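Local coordinates for polyhedrin (Orgyia pseudotsugata cypovirus 5, PDB 5A8U), which forms the crystalline polyhedra, or viral occlusion bodies, that protect the virus from the outside environment until insect larvae ingest them, at residues 36-41 with 105-110; 44-49 with 65-70; 51-56 with 214-219; 115-120 with 195-200. One frame throughout, in Å; residues are numbered along the deposited sequence.

Contact 1. Residues 36-41 with 105-110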
loop_
_atom_site.group_PDB
_atom_site.type_symbol
_atom_site.label_atom_id
_atom_site.label_comp_id
_atom_site.label_asym_id
_atom_site.label_seq_id
_atom_site.Cartn_x
_atom_site.Cartn_y
_atom_site.Cartn_z
ATOM N N LEU A 36 -16.145 8.833 -5.886
ATOM C CA LEU A 36 -15.896 9.388 -7.218
ATOM C C LEU A 36 -17.148 9.295 -8.057
ATOM O O LEU A 36 -17.828 8.276 -8.025
ATOM C CB LEU A 36 -14.773 8.621 -7.897
ATOM C CG LEU A 36 -13.462 8.745 -7.114
ATOM C CD1 LEU A 36 -12.471 7.698 -7.569
ATOM C CD2 LEU A 36 -12.881 10.145 -7.314
ATOM N N LYS A 37 -17.455 10.355 -8.804
ATOM C CA LYS A 37 -18.706 10.381 -9.556
ATOM C C LYS A 37 -18.433 10.410 -11.051
ATOM O O LYS A 37 -17.555 11.158 -11.506
ATOM C CB LYS A 37 -19.522 11.607 -9.155
ATOM C CG LYS A 37 -19.677 11.747 -7.635
ATOM C CD LYS A 37 -20.799 12.725 -7.319
ATOM C CE LYS A 37 -22.132 12.133 -7.740
ATOM N NZ LYS A 37 -23.272 13.015 -7.358
ATOM N N TYR A 38 -19.190 9.603 -11.794
ATOM C CA TYR A 38 -19.000 9.428 -13.233
ATOM C C TYR A 38 -20.262 9.857 -13.959
ATOM O O TYR A 38 -21.342 9.850 -13.382
ATOM C CB TYR A 38 -18.619 7.967 -13.578
ATOM C CG TYR A 38 -17.383 7.564 -12.811
ATOM C CD1 TYR A 38 -17.489 7.079 -11.508
ATOM C CD2 TYR A 38 -16.115 7.733 -13.349
ATOM C CE1 TYR A 38 -16.378 6.767 -10.777
ATOM C CE2 TYR A 38 -14.985 7.420 -12.618
ATOM C CZ TYR A 38 -15.129 6.932 -11.338
ATOM O OH TYR A 38 -14.032 6.605 -10.604
ATOM N N THR A 39 -20.106 10.258 -15.213
ATOM C CA THR A 39 -21.216 10.858 -15.946
ATOM C C THR A 39 -22.303 9.853 -16.330
ATOM O O THR A 39 -23.382 10.251 -16.748
ATOM C CB THR A 39 -20.723 11.606 -17.197
ATOM O OG1 THR A 39 -19.998 10.702 -18.034
ATOM C CG2 THR A 39 -19.807 12.750 -16.763
ATOM N N ASN A 40 -22.021 8.563 -16.172
ATOM C CA ASN A 40 -23.049 7.529 -16.340
ATOM C C ASN A 40 -23.811 7.208 -15.037
ATOM O O ASN A 40 -24.630 6.288 -15.000
ATOM C CB ASN A 40 -22.440 6.261 -16.935
ATOM C CG ASN A 40 -21.385 5.655 -16.044
ATOM O OD1 ASN A 40 -21.167 6.116 -14.920
ATOM N ND2 ASN A 40 -20.755 4.580 -16.519
ATOM N N GLY A 41 -23.544 7.978 -13.986
ATOM C CA GLY A 41 -24.240 7.822 -12.716
ATOM C C GLY A 41 -23.504 6.918 -11.737
ATOM O O GLY A 41 -23.832 6.882 -10.557
ATOM N N GLY A 105 -15.135 6.880 -18.137
ATOM C CA GLY A 105 -14.609 6.463 -16.845
ATOM C C GLY A 105 -13.672 7.458 -16.179
ATOM O O GLY A 105 -13.015 7.131 -15.179
ATOM N N ASP A 106 -13.593 8.666 -16.725
ATOM C CA ASP A 106 -12.881 9.747 -16.032
ATOM C C ASP A 106 -13.858 10.491 -15.132
ATOM O O ASP A 106 -14.828 11.066 -15.610
ATOM C CB ASP A 106 -12.212 10.712 -17.013
ATOM C CG ASP A 106 -11.056 10.073 -17.780
ATOM O OD1 ASP A 106 -10.288 9.295 -17.166
ATOM O OD2 ASP A 106 -10.920 10.362 -18.999
ATOM N N PRO A 107 -13.624 10.459 -13.811
ATOM C CA PRO A 107 -14.654 11.018 -12.924
ATOM C C PRO A 107 -14.830 12.527 -13.111
ATOM O O PRO A 107 -13.866 13.192 -13.465
ATOM C CB PRO A 107 -14.109 10.709 -11.521
ATOM C CG PRO A 107 -12.614 10.637 -11.701
ATOM C CD PRO A 107 -12.425 10.001 -13.074
ATOM N N TYR A 108 -16.028 13.058 -12.868
ATOM C CA TYR A 108 -16.243 14.499 -13.069
ATOM C C TYR A 108 -16.249 15.271 -11.751
ATOM O O TYR A 108 -16.185 16.508 -11.739
ATOM C CB TYR A 108 -17.534 14.779 -13.866
ATOM C CG TYR A 108 -18.791 14.570 -13.059
ATOM C CD1 TYR A 108 -19.326 15.595 -12.295
ATOM C CD2 TYR A 108 -19.422 13.338 -13.028
ATOM C CE1 TYR A 108 -20.470 15.402 -11.536
ATOM C CE2 TYR A 108 -20.563 13.128 -12.267
ATOM C CZ TYR A 108 -21.081 14.158 -11.519
ATOM O OH TYR A 108 -22.214 13.943 -10.749
ATOM N N ALA A 109 -16.301 14.537 -10.646
ATOM C CA ALA A 109 -16.381 15.148 -9.321
ATOM C C ALA A 109 -16.068 14.105 -8.262
ATOM O O ALA A 109 -16.065 12.902 -8.542
ATOM C CB ALA A 109 -17.782 15.722 -9.075
ATOM N N MET A 110 -15.817 14.584 -7.049
ATOM C CA MET A 110 -15.617 13.709 -5.906
ATOM C C MET A 110 -16.252 14.327 -4.663
ATOM O O MET A 110 -16.332 15.549 -4.528
ATOM C CB MET A 110 -14.126 13.464 -5.685
ATOM C CG MET A 110 -13.702 13.133 -4.271
ATOM S SD MET A 110 -11.890 13.199 -4.165
ATOM C CE MET A 110 -11.618 14.761 -4.893
HETATM O O HOH W 1 -17.290 10.074 -16.114
#
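Two tyrosine rings frame this contact, and each receives a backbone oxygen at its edge. Gly105 O lies near the plane of the Tyr38 ring, 3.2 Å from CE2, while Tyr38 O meets the rim of the Tyr108 ring 3.5 Å from CE2. Pro107 runs alongside Tyr38, pointing the same way, and its CB lies 3.6 Å from CE2 of that ring. The setting is the end of two neighbouring inner strands, 30-37 and 109-115, of the six-stranded antiparallel sheet: Leu36 and Met110 form a non-hydrogen-bonded pair, Lys37 and Ala109 a hydrogen-bonded one. Lys37 N donates to Ala109 O (2.9 Å), and beyond the paired residues Tyr108 N reaches Lys37 O. Tyr108 holds CG between its own backbone N and carbonyl carbon (chi1 74°), which swings the ring across the Lys37 chain; CE2 rests on Lys37 CB, and the hydroxyl comes 3.5 Å from Lys37 CE. On the other face of the sheet Leu36 CD2 packs against Met110 CB. The Tyr38 hydroxyl is bound farther off, by Met63 O. After Lys37 the chain enters a type I turn, Tyr38 to Gly41, and a water ties it back to the partner segment, accepting from Thr39 N (3.0 Å) and donating to Asp106 O (2.7 Å).

Contact 2. Residues 44-49 with 65-70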
loop_
_atom_site.group_PDB
_atom_site.type_symbol
_atom_site.label_atom_id
_atom_site.label_comp_id
_atom_site.label_asym_id
_atom_site.label_seq_id
_atom_site.Cartn_x
_atom_site.Cartn_y
_atom_site.Cartn_z
ATOM N N GLN A 44 -17.927 5.425 -7.447
ATOM C CA GLN A 44 -16.902 4.506 -6.972
ATOM C C GLN A 44 -16.465 4.951 -5.596
ATOM O O GLN A 44 -16.106 6.114 -5.400
ATOM C CB GLN A 44 -15.697 4.451 -7.923
ATOM C CG GLN A 44 -14.687 3.366 -7.517
ATOM C CD GLN A 44 -13.635 3.098 -8.585
ATOM O OE1 GLN A 44 -13.081 1.995 -8.639
ATOM N NE2 GLN A 44 -13.349 4.095 -9.435
ATOM N N VAL A 45 -16.479 4.008 -4.659
ATOM C CA VAL A 45 -16.242 4.280 -3.247
ATOM C C VAL A 45 -14.926 3.671 -2.793
ATOM O O VAL A 45 -14.628 2.513 -3.087
ATOM C CB VAL A 45 -17.359 3.646 -2.400
ATOM C CG1 VAL A 45 -17.105 3.846 -0.879
ATOM C CG2 VAL A 45 -18.736 4.207 -2.841
ATOM N N TYR A 46 -14.147 4.464 -2.071
ATOM C CA TYR A 46 -13.001 3.966 -1.325
ATOM C C TYR A 46 -13.157 4.449 0.101
ATOM O O TYR A 46 -13.328 5.645 0.331
ATOM C CB TYR A 46 -11.700 4.546 -1.890
ATOM C CG TYR A 46 -11.357 4.064 -3.283
ATOM C CD1 TYR A 46 -10.658 2.873 -3.470
ATOM C CD2 TYR A 46 -11.743 4.793 -4.403
ATOM C CE1 TYR A 46 -10.345 2.428 -4.757
ATOM C CE2 TYR A 46 -11.437 4.361 -5.673
ATOM C CZ TYR A 46 -10.755 3.173 -5.844
ATOM O OH TYR A 46 -10.437 2.741 -7.113
ATOM N N ASN A 47 -13.109 3.518 1.052
ATOM C CA ASN A 47 -13.278 3.806 2.473
ATOM C C ASN A 47 -12.092 3.286 3.293
ATOM O O ASN A 47 -11.833 2.088 3.334
ATOM C CB ASN A 47 -14.621 3.238 2.975
ATOM C CG ASN A 47 -14.737 3.235 4.497
ATOM O OD1 ASN A 47 -14.775 2.179 5.117
ATOM N ND2 ASN A 47 -14.768 4.423 5.101
ATOM N N TRP A 48 -11.355 4.214 3.896
ATOM C CA TRP A 48 -10.244 3.895 4.805
ATOM C C TRP A 48 -10.673 4.067 6.271
ATOM O O TRP A 48 -11.461 4.954 6.589
ATOM C CB TRP A 48 -9.069 4.835 4.551
ATOM C CG TRP A 48 -8.374 4.743 3.221
ATOM C CD1 TRP A 48 -7.189 4.112 2.954
ATOM C CD2 TRP A 48 -8.768 5.386 2.000
ATOM N NE1 TRP A 48 -6.839 4.300 1.634
ATOM C CE2 TRP A 48 -7.798 5.070 1.028
ATOM C CE3 TRP A 48 -9.862 6.174 1.630
ATOM C CZ2 TRP A 48 -7.888 5.527 -0.290
ATOM C CZ3 TRP A 48 -9.945 6.631 0.321
ATOM C CH2 TRP A 48 -8.965 6.307 -0.620
ATOM N N GLN A 49 -10.138 3.233 7.166
ATOM C CA GLN A 49 -10.410 3.371 8.589
ATOM C C GLN A 49 -9.084 3.397 9.333
ATOM O O GLN A 49 -8.075 2.902 8.831
ATOM C CB GLN A 49 -11.216 2.176 9.109
ATOM C CG GLN A 49 -12.519 1.913 8.405
ATOM C CD GLN A 49 -13.215 0.682 8.950
ATOM O OE1 GLN A 49 -13.515 0.603 10.151
ATOM N NE2 GLN A 49 -13.462 -0.298 8.074
ATOM N N PHE A 65 -12.762 4.590 -13.670
ATOM C CA PHE A 65 -13.590 3.392 -13.648
ATOM C C PHE A 65 -13.710 2.874 -15.088
ATOM O O PHE A 65 -13.770 3.679 -16.021
ATOM C CB PHE A 65 -14.981 3.700 -13.083
ATOM C CG PHE A 65 -15.881 2.510 -13.078
ATOM C CD1 PHE A 65 -15.772 1.562 -12.066
ATOM C CD2 PHE A 65 -16.789 2.304 -14.100
ATOM C CE1 PHE A 65 -16.582 0.434 -12.062
ATOM C CE2 PHE A 65 -17.608 1.176 -14.103
ATOM C CZ PHE A 65 -17.504 0.245 -13.075
ATOM N N PRO A 66 -13.683 1.546 -15.286
ATOM C CA PRO A 66 -13.387 0.502 -14.304
ATOM C C PRO A 66 -11.881 0.463 -14.015
ATOM O O PRO A 66 -11.129 1.253 -14.575
ATOM C CB PRO A 66 -13.844 -0.783 -15.021
ATOM C CG PRO A 66 -13.623 -0.469 -16.493
ATOM C CD PRO A 66 -13.992 0.990 -16.621
ATOM N N ASN A 67 -11.448 -0.433 -13.137
ATOM C CA ASN A 67 -10.021 -0.572 -12.862
ATOM C C ASN A 67 -9.720 -1.928 -12.232
ATOM O O ASN A 67 -10.619 -2.758 -12.102
ATOM C CB ASN A 67 -9.556 0.583 -11.967
ATOM C CG ASN A 67 -10.296 0.638 -10.657
ATOM O OD1 ASN A 67 -10.486 -0.375 -9.995
ATOM N ND2 ASN A 67 -10.723 1.831 -10.279
ATOM N N TYR A 68 -8.471 -2.156 -11.837
ATOM C CA TYR A 68 -8.111 -3.470 -11.318
ATOM C C TYR A 68 -8.826 -3.807 -10.013
ATOM O O TYR A 68 -9.009 -4.994 -9.674
ATOM C CB TYR A 68 -6.585 -3.624 -11.186
ATOM C CG TYR A 68 -5.905 -2.714 -10.181
ATOM C CD1 TYR A 68 -5.859 -3.052 -8.834
ATOM C CD2 TYR A 68 -5.282 -1.528 -10.587
ATOM C CE1 TYR A 68 -5.238 -2.235 -7.914
ATOM C CE2 TYR A 68 -4.641 -0.704 -9.666
ATOM C CZ TYR A 68 -4.626 -1.066 -8.332
ATOM O OH TYR A 68 -3.995 -0.269 -7.400
ATOM N N MET A 69 -9.237 -2.769 -9.285
ATOM C CA MET A 69 -9.921 -2.951 -8.006
ATOM C C MET A 69 -11.398 -3.248 -8.241
ATOM O O MET A 69 -11.976 -4.117 -7.592
ATOM C CB MET A 69 -9.771 -1.688 -7.148
ATOM C CG MET A 69 -10.254 -1.836 -5.700
ATOM S SD MET A 69 -9.196 -2.936 -4.721
ATOM C CE MET A 69 -7.650 -2.038 -4.795
ATOM N N ASN A 70 -12.000 -2.508 -9.163
ATOM C CA ASN A 70 -13.418 -2.654 -9.475
ATOM C C ASN A 70 -13.632 -2.760 -10.974
ATOM O O ASN A 70 -13.842 -1.755 -11.647
ATOM C CB ASN A 70 -14.178 -1.455 -8.924
ATOM C CG ASN A 70 -14.045 -1.354 -7.429
ATOM O OD1 ASN A 70 -14.382 -2.305 -6.721
ATOM N ND2 ASN A 70 -13.533 -0.222 -6.936
#
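Gln44 OE1 is the focus of this contact, taking an amide hydrogen from each of two asparagines. Gln44 belongs to strand 43-50 of the large antiparallel sheet; the asparagines sit in the loop after helix 60-63, where Asn67 forms an Asx motif. Asn70 ND2 donates at 2.8 Å along an almost straight bond (170° at the hydrogen), with the oxygen close to its own amide plane. Asn67 ND2 donates at 2.9 Å through a more bent bond (143°), with Gln44 OE1 lying off the plane of the Asn67 amide. Both donors lie in the Gln44 carbonyl plane, one on each lone pair, so two bonds grip this buried oxygen. Gln44 can reach them because CG is anti to the backbone N (chi1 -173°) and the chain runs extended from there. Phe65 flanks the same amide with its ring plane at right angles to it: Gln44 CD sits at the ring edge, near its plane, and Phe65 CB stands 4.0 Å from Gln44 NE2. Beside this polar group Tyr46 CE1 touches Met69 CG at 4.4 Å, a light apolar contact.

The next shell fixes the donors. Asn67 OD1 turns back to accept from Asn70 N at 2.7 Å and, weakly, from Met69 N, so one asparagine orders the bend that presents the other.

Farther out, Gln44 NE2 donates to Tyr38 OH and Lys64 O, holding the amide against rotation. The Tyr46 hydroxyl binds Leu62 O, and Asn70 ND2 has a second partner in Ser224 OG.

Contact 3. Residues 51-56 with 214-219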
loop_
_atom_site.group_PDB
_atom_site.type_symbol
_atom_site.label_atom_id
_atom_site.label_comp_id
_atom_site.label_asym_id
_atom_site.label_seq_id
_atom_site.Cartn_x
_atom_site.Cartn_y
_atom_site.Cartn_z
ATOM N N THR A 51 -7.236 4.499 13.631
ATOM C CA THR A 51 -7.480 4.914 15.000
ATOM C C THR A 51 -6.887 6.295 15.274
ATOM O O THR A 51 -7.577 7.159 15.787
ATOM C CB THR A 51 -6.888 3.900 15.970
ATOM O OG1 THR A 51 -5.570 3.541 15.522
ATOM C CG2 THR A 51 -7.767 2.663 16.018
ATOM N N GLU A 52 -5.624 6.506 14.909
ATOM C CA GLU A 52 -4.920 7.747 15.244
ATOM C C GLU A 52 -4.656 8.589 14.011
ATOM O O GLU A 52 -4.611 9.820 14.067
ATOM C CB GLU A 52 -3.555 7.412 15.874
ATOM C CG GLU A 52 -3.627 6.733 17.237
ATOM C CD GLU A 52 -3.910 7.672 18.394
ATOM O OE1 GLU A 52 -3.951 8.917 18.222
ATOM O OE2 GLU A 52 -4.076 7.145 19.513
ATOM N N VAL A 53 -4.428 7.909 12.898
ATOM C CA VAL A 53 -4.076 8.588 11.673
ATOM C C VAL A 53 -4.659 7.802 10.512
ATOM O O VAL A 53 -4.711 6.563 10.512
ATOM C CB VAL A 53 -2.554 8.705 11.538
ATOM C CG1 VAL A 53 -1.924 7.328 11.441
ATOM C CG2 VAL A 53 -2.175 9.556 10.328
ATOM N N ILE A 54 -5.151 8.531 9.534
ATOM C CA ILE A 54 -5.623 7.886 8.335
ATOM C C ILE A 54 -5.054 8.655 7.148
ATOM O O ILE A 54 -5.266 9.853 7.017
ATOM C CB ILE A 54 -7.147 7.823 8.345
ATOM C CG1 ILE A 54 -7.661 6.947 7.217
ATOM C CG2 ILE A 54 -7.726 9.182 8.228
ATOM C CD1 ILE A 54 -9.120 6.623 7.404
ATOM N N ALA A 55 -4.314 7.945 6.302
ATOM C CA ALA A 55 -3.549 8.559 5.233
ATOM C C ALA A 55 -3.669 7.644 4.033
ATOM O O ALA A 55 -3.803 6.430 4.179
ATOM C CB ALA A 55 -2.084 8.686 5.641
ATOM N N GLY A 56 -3.592 8.212 2.838
ATOM C CA GLY A 56 -3.749 7.382 1.665
ATOM C C GLY A 56 -3.679 8.234 0.416
ATOM O O GLY A 56 -3.440 9.445 0.491
ATOM N N VAL A 214 2.561 3.497 14.228
ATOM C CA VAL A 214 3.076 3.185 12.918
ATOM C C VAL A 214 2.281 2.018 12.331
ATOM O O VAL A 214 1.826 2.092 11.198
ATOM C CB VAL A 214 4.604 2.901 12.946
ATOM C CG1 VAL A 214 5.088 2.395 11.603
ATOM C CG2 VAL A 214 5.371 4.182 13.349
ATOM N N ALA A 215 2.088 0.954 13.109
ATOM C CA ALA A 215 1.335 -0.207 12.612
ATOM C C ALA A 215 -0.074 0.158 12.136
ATOM O O ALA A 215 -0.564 -0.376 11.137
ATOM C CB ALA A 215 1.258 -1.291 13.684
ATOM N N SER A 216 -0.717 1.080 12.842
ATOM C CA SER A 216 -2.116 1.414 12.561
ATOM C C SER A 216 -2.304 2.055 11.182
ATOM O O SER A 216 -3.411 2.103 10.657
ATOM C CB SER A 216 -2.651 2.356 13.639
ATOM O OG SER A 216 -2.149 3.670 13.442
ATOM N N LEU A 217 -1.225 2.573 10.609
ATOM C CA LEU A 217 -1.301 3.262 9.313
ATOM C C LEU A 217 -1.829 2.343 8.199
ATOM O O LEU A 217 -2.503 2.810 7.277
ATOM C CB LEU A 217 0.081 3.825 8.923
ATOM C CG LEU A 217 0.143 4.726 7.690
ATOM C CD1 LEU A 217 -0.574 6.050 7.969
ATOM C CD2 LEU A 217 1.581 4.996 7.261
ATOM N N ILE A 218 -1.540 1.043 8.298
ATOM C CA ILE A 218 -1.890 0.113 7.232
ATOM C C ILE A 218 -2.532 -1.188 7.694
ATOM O O ILE A 218 -2.627 -2.120 6.911
ATOM C CB ILE A 218 -0.652 -0.219 6.322
ATOM C CG1 ILE A 218 0.431 -0.985 7.088
ATOM C CG2 ILE A 218 -0.069 1.054 5.727
ATOM C CD1 ILE A 218 1.608 -1.364 6.200
ATOM N N SER A 219 -2.963 -1.262 8.953
ATOM C CA SER A 219 -3.499 -2.520 9.481
ATOM C C SER A 219 -5.035 -2.591 9.481
ATOM O O SER A 219 -5.632 -3.421 10.189
ATOM C CB SER A 219 -2.963 -2.790 10.889
ATOM O OG SER A 219 -3.391 -1.770 11.781
HETATM O O HOH W 2 -4.483 4.935 12.604
HETATM O O HOH W 3 -4.156 4.905 6.749
#
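Leu217 CD1 fills the tight part of this contact, lying 3.8 Å from Ala55 CB and 3.9 Å from Val53 CG1; these partners are two residues apart on strand 53-58, with Ile54 between them pointing away. This strand is an outer one of a three-stranded antiparallel sheet, and the segment set against it comes from the end of helix 210-216. With chi1 at -172° the leucine side chain extends away from its own amide nitrogen, which brings a single methyl against both partners. The third subunit closes in on the same patch, its Ala215 packing on Val53 and its Ile218 on Ala55.

The rest is looser, and water spans the gap. Glu52, Ile54 and Gly56 bond through their backbones to Arg196 and to Val194 and Phe192 of strand 189-195, whereas the amides of Val53 and Ala55 face water. One water accepts from Ala55 N (3.1 Å) and lies 2.7 Å from Leu217 O, to which it can donate. Nearer the strand's start Thr51 OG1 lies 3.7 Å from Ser216 CB, a van der Waals touch. Ser216 OG, which also bonds to Ala213 O, receives a hydrogen from a second water at 2.8 Å; that water in turn accepts from Thr51 N and Val53 N, each at 3.0 Å.

Contact 4. Residues 115-120 with 195-200; sequences QGSVDW and YRYRVG
Direct backbone hydrogen bonds join Ser117 to Tyr197 and Asp119 to Tyr195. Tyr197 N donates to Ser117 O at 2.9 Å, and Asp119 N to Tyr195 O at 2.8 Å. Tyr195 O is approached a second time, by Val118 CA at 3.5 Å, a CA-H...O contact.

Water adds two further links. One accepts from Tyr195 N and donates to Asp119 O. The other accepts from Ser117 OG (2.8 Å) and from Arg196 NH1, meeting the guanidinium at its edge and in its plane, and donates to Tyr197 O (2.6 Å). Bends at chi2 and chi3 fold the arginine chain back over the bridge, although its CB points away. The same guanidinium is held by Thr51 O, Arg23 O and Ser28 OG, so all three of its nitrogens are engaged in the protein.

Van der Waals contacts complete the interface. Tyr197 CB settles on the Val118 carbonyl carbon at 3.5 Å, and Ser117 OG lies at the edge of the Tyr197 ring, near its plane. Val118 CG1 leans on Tyr195 O.

Where Val118 faces Arg196 the backbones make a single beta bridge, followed by an inverse gamma turn centred on Asp119: the pattern of two chains that pair briefly as they leave strands 109-115 and 189-195 of different sheets.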
loop_
_atom_site.group_PDB
_atom_site.type_symbol
_atom_site.label_atom_id
_atom_site.label_comp_id
_atom_site.label_asym_id
_atom_site.label_seq_id
_atom_site.Cartn_x
_atom_site.Cartn_y
_atom_site.Cartn_z
ATOM N N GLN A 115 -15.230 11.219 8.899
ATOM C CA GLN A 115 -16.151 11.003 10.020
ATOM C C GLN A 115 -15.456 10.425 11.267
ATOM O O GLN A 115 -14.592 9.559 11.158
ATOM C CB GLN A 115 -17.306 10.092 9.574
ATOM C CG GLN A 115 -18.201 9.598 10.718
ATOM C CD GLN A 115 -19.408 8.814 10.222
ATOM O OE1 GLN A 115 -19.763 8.878 9.040
ATOM N NE2 GLN A 115 -20.050 8.075 11.127
ATOM N N GLY A 116 -15.835 10.914 12.449
ATOM C CA GLY A 116 -15.267 10.404 13.689
ATOM C C GLY A 116 -14.889 11.572 14.566
ATOM O O GLY A 116 -15.247 12.700 14.251
ATOM N N SER A 117 -14.149 11.316 15.642
ATOM C CA SER A 117 -13.649 12.408 16.485
ATOM C C SER A 117 -12.294 12.827 15.928
ATOM O O SER A 117 -11.239 12.271 16.279
ATOM C CB SER A 117 -13.537 11.967 17.945
ATOM O OG SER A 117 -13.081 13.043 18.753
ATOM N N VAL A 118 -12.343 13.811 15.035
ATOM C CA VAL A 118 -11.223 14.158 14.168
ATOM C C VAL A 118 -10.698 15.548 14.508
ATOM O O VAL A 118 -11.462 16.432 14.870
ATOM C CB VAL A 118 -11.684 14.097 12.689
ATOM C CG1 VAL A 118 -10.663 14.779 11.720
ATOM C CG2 VAL A 118 -11.998 12.642 12.301
ATOM N N ASP A 119 -9.383 15.719 14.450
ATOM C CA ASP A 119 -8.781 17.056 14.525
ATOM C C ASP A 119 -9.073 17.750 13.197
ATOM O O ASP A 119 -8.233 17.753 12.302
ATOM C CB ASP A 119 -7.264 16.918 14.766
ATOM C CG ASP A 119 -6.561 18.269 14.989
ATOM O OD1 ASP A 119 -7.251 19.304 15.080
ATOM O OD2 ASP A 119 -5.312 18.295 15.125
ATOM N N TRP A 120 -10.277 18.308 13.054
ATOM C CA TRP A 120 -10.723 18.826 11.759
ATOM C C TRP A 120 -9.760 19.817 11.103
ATOM O O TRP A 120 -9.524 19.740 9.903
ATOM C CB TRP A 120 -12.114 19.455 11.844
ATOM C CG TRP A 120 -13.092 18.582 12.559
ATOM C CD1 TRP A 120 -13.534 18.722 13.846
ATOM C CD2 TRP A 120 -13.732 17.404 12.045
ATOM N NE1 TRP A 120 -14.422 17.709 14.158
ATOM C CE2 TRP A 120 -14.550 16.887 13.073
ATOM C CE3 TRP A 120 -13.691 16.734 10.813
ATOM C CZ2 TRP A 120 -15.336 15.742 12.906
ATOM C CZ3 TRP A 120 -14.478 15.592 10.656
ATOM C CH2 TRP A 120 -15.279 15.114 11.696
ATOM N N TYR A 195 -6.422 13.134 10.970
ATOM C CA TYR A 195 -5.857 12.916 12.285
ATOM C C TYR A 195 -6.894 12.893 13.405
ATOM O O TYR A 195 -7.835 13.674 13.415
ATOM C CB TYR A 195 -4.839 14.033 12.588
ATOM C CG TYR A 195 -3.680 14.087 11.617
ATOM C CD1 TYR A 195 -3.767 14.829 10.446
ATOM C CD2 TYR A 195 -2.496 13.403 11.878
ATOM C CE1 TYR A 195 -2.713 14.887 9.554
ATOM C CE2 TYR A 195 -1.433 13.459 11.008
ATOM C CZ TYR A 195 -1.540 14.203 9.849
ATOM O OH TYR A 195 -0.499 14.272 8.968
ATOM N N ARG A 196 -6.670 11.997 14.362
ATOM C CA ARG A 196 -7.465 11.881 15.575
ATOM C C ARG A 196 -7.493 13.174 16.379
ATOM O O ARG A 196 -6.446 13.791 16.628
ATOM C CB ARG A 196 -6.852 10.751 16.419
ATOM C CG ARG A 196 -7.201 10.722 17.898
ATOM C CD ARG A 196 -8.607 10.253 18.146
ATOM N NE ARG A 196 -8.916 8.963 17.521
ATOM C CZ ARG A 196 -10.137 8.443 17.519
ATOM N NH1 ARG A 196 -11.120 9.115 18.113
ATOM N NH2 ARG A 196 -10.385 7.279 16.935
ATOM N N TYR A 197 -8.690 13.578 16.814
ATOM C CA TYR A 197 -8.795 14.603 17.836
ATOM C C TYR A 197 -8.424 13.985 19.179
ATOM O O TYR A 197 -8.965 12.949 19.595
ATOM C CB TYR A 197 -10.222 15.148 17.921
ATOM C CG TYR A 197 -10.405 16.165 19.019
ATOM C CD1 TYR A 197 -9.784 17.395 18.949
ATOM C CD2 TYR A 197 -11.192 15.879 20.135
ATOM C CE1 TYR A 197 -9.946 18.341 19.962
ATOM C CE2 TYR A 197 -11.369 16.813 21.153
ATOM C CZ TYR A 197 -10.739 18.041 21.056
ATOM O OH TYR A 197 -10.914 18.985 22.044
ATOM N N ARG A 198 -7.489 14.617 19.856
ATOM C CA ARG A 198 -6.999 14.090 21.127
ATOM C C ARG A 198 -7.628 14.865 22.264
ATOM O O ARG A 198 -7.776 16.089 22.182
ATOM C CB ARG A 198 -5.483 14.203 21.164
ATOM C CG ARG A 198 -4.778 13.187 20.250
ATOM C CD ARG A 198 -4.660 11.813 20.923
ATOM N NE ARG A 198 -3.841 11.916 22.131
ATOM C CZ ARG A 198 -4.309 11.858 23.378
ATOM N NH1 ARG A 198 -5.599 11.634 23.616
ATOM N NH2 ARG A 198 -3.469 12.013 24.392
ATOM N N VAL A 199 -7.994 14.163 23.332
ATOM C CA VAL A 199 -8.624 14.822 24.479
ATOM C C VAL A 199 -7.618 15.118 25.592
ATOM O O VAL A 199 -7.984 15.582 26.676
ATOM C CB VAL A 199 -9.803 13.989 25.041
ATOM C CG1 VAL A 199 -10.921 13.934 24.021
ATOM C CG2 VAL A 199 -9.349 12.577 25.409
ATOM N N GLY A 200 -6.353 14.843 25.305
ATOM C CA GLY A 200 -5.269 15.118 26.232
ATOM C C GLY A 200 -3.995 15.479 25.485
ATOM O O GLY A 200 -3.974 15.495 24.244
HETATM O O HOH W 4 -11.095 11.523 19.922
HETATM O O HOH W 5 -7.527 15.717 10.443
#

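Overall arrangement
All four contacts are largely buried, but contacts 1 and 4, on opposite sides of the chain's centre, also have exposed residues, Thr39 in one and Tyr197 in the other. Contacts 1 and 2 belong to the six-stranded sheet, where strands 30-37 and 43-50 are neighbours, and they touch directly. Contact 2 also meets contact 3, where Ile54 packs on Trp48, and contact 3 in turn adjoins contact 4. Their chemistry follows position: backbone pairing and tyrosine packing at the strand ends in contact 1, side-chain amides in contact 2, aliphatic groups and water-bridged backbone in contact 3, which like contact 2 meets other subunits, and a short bridge between loops in contact 4.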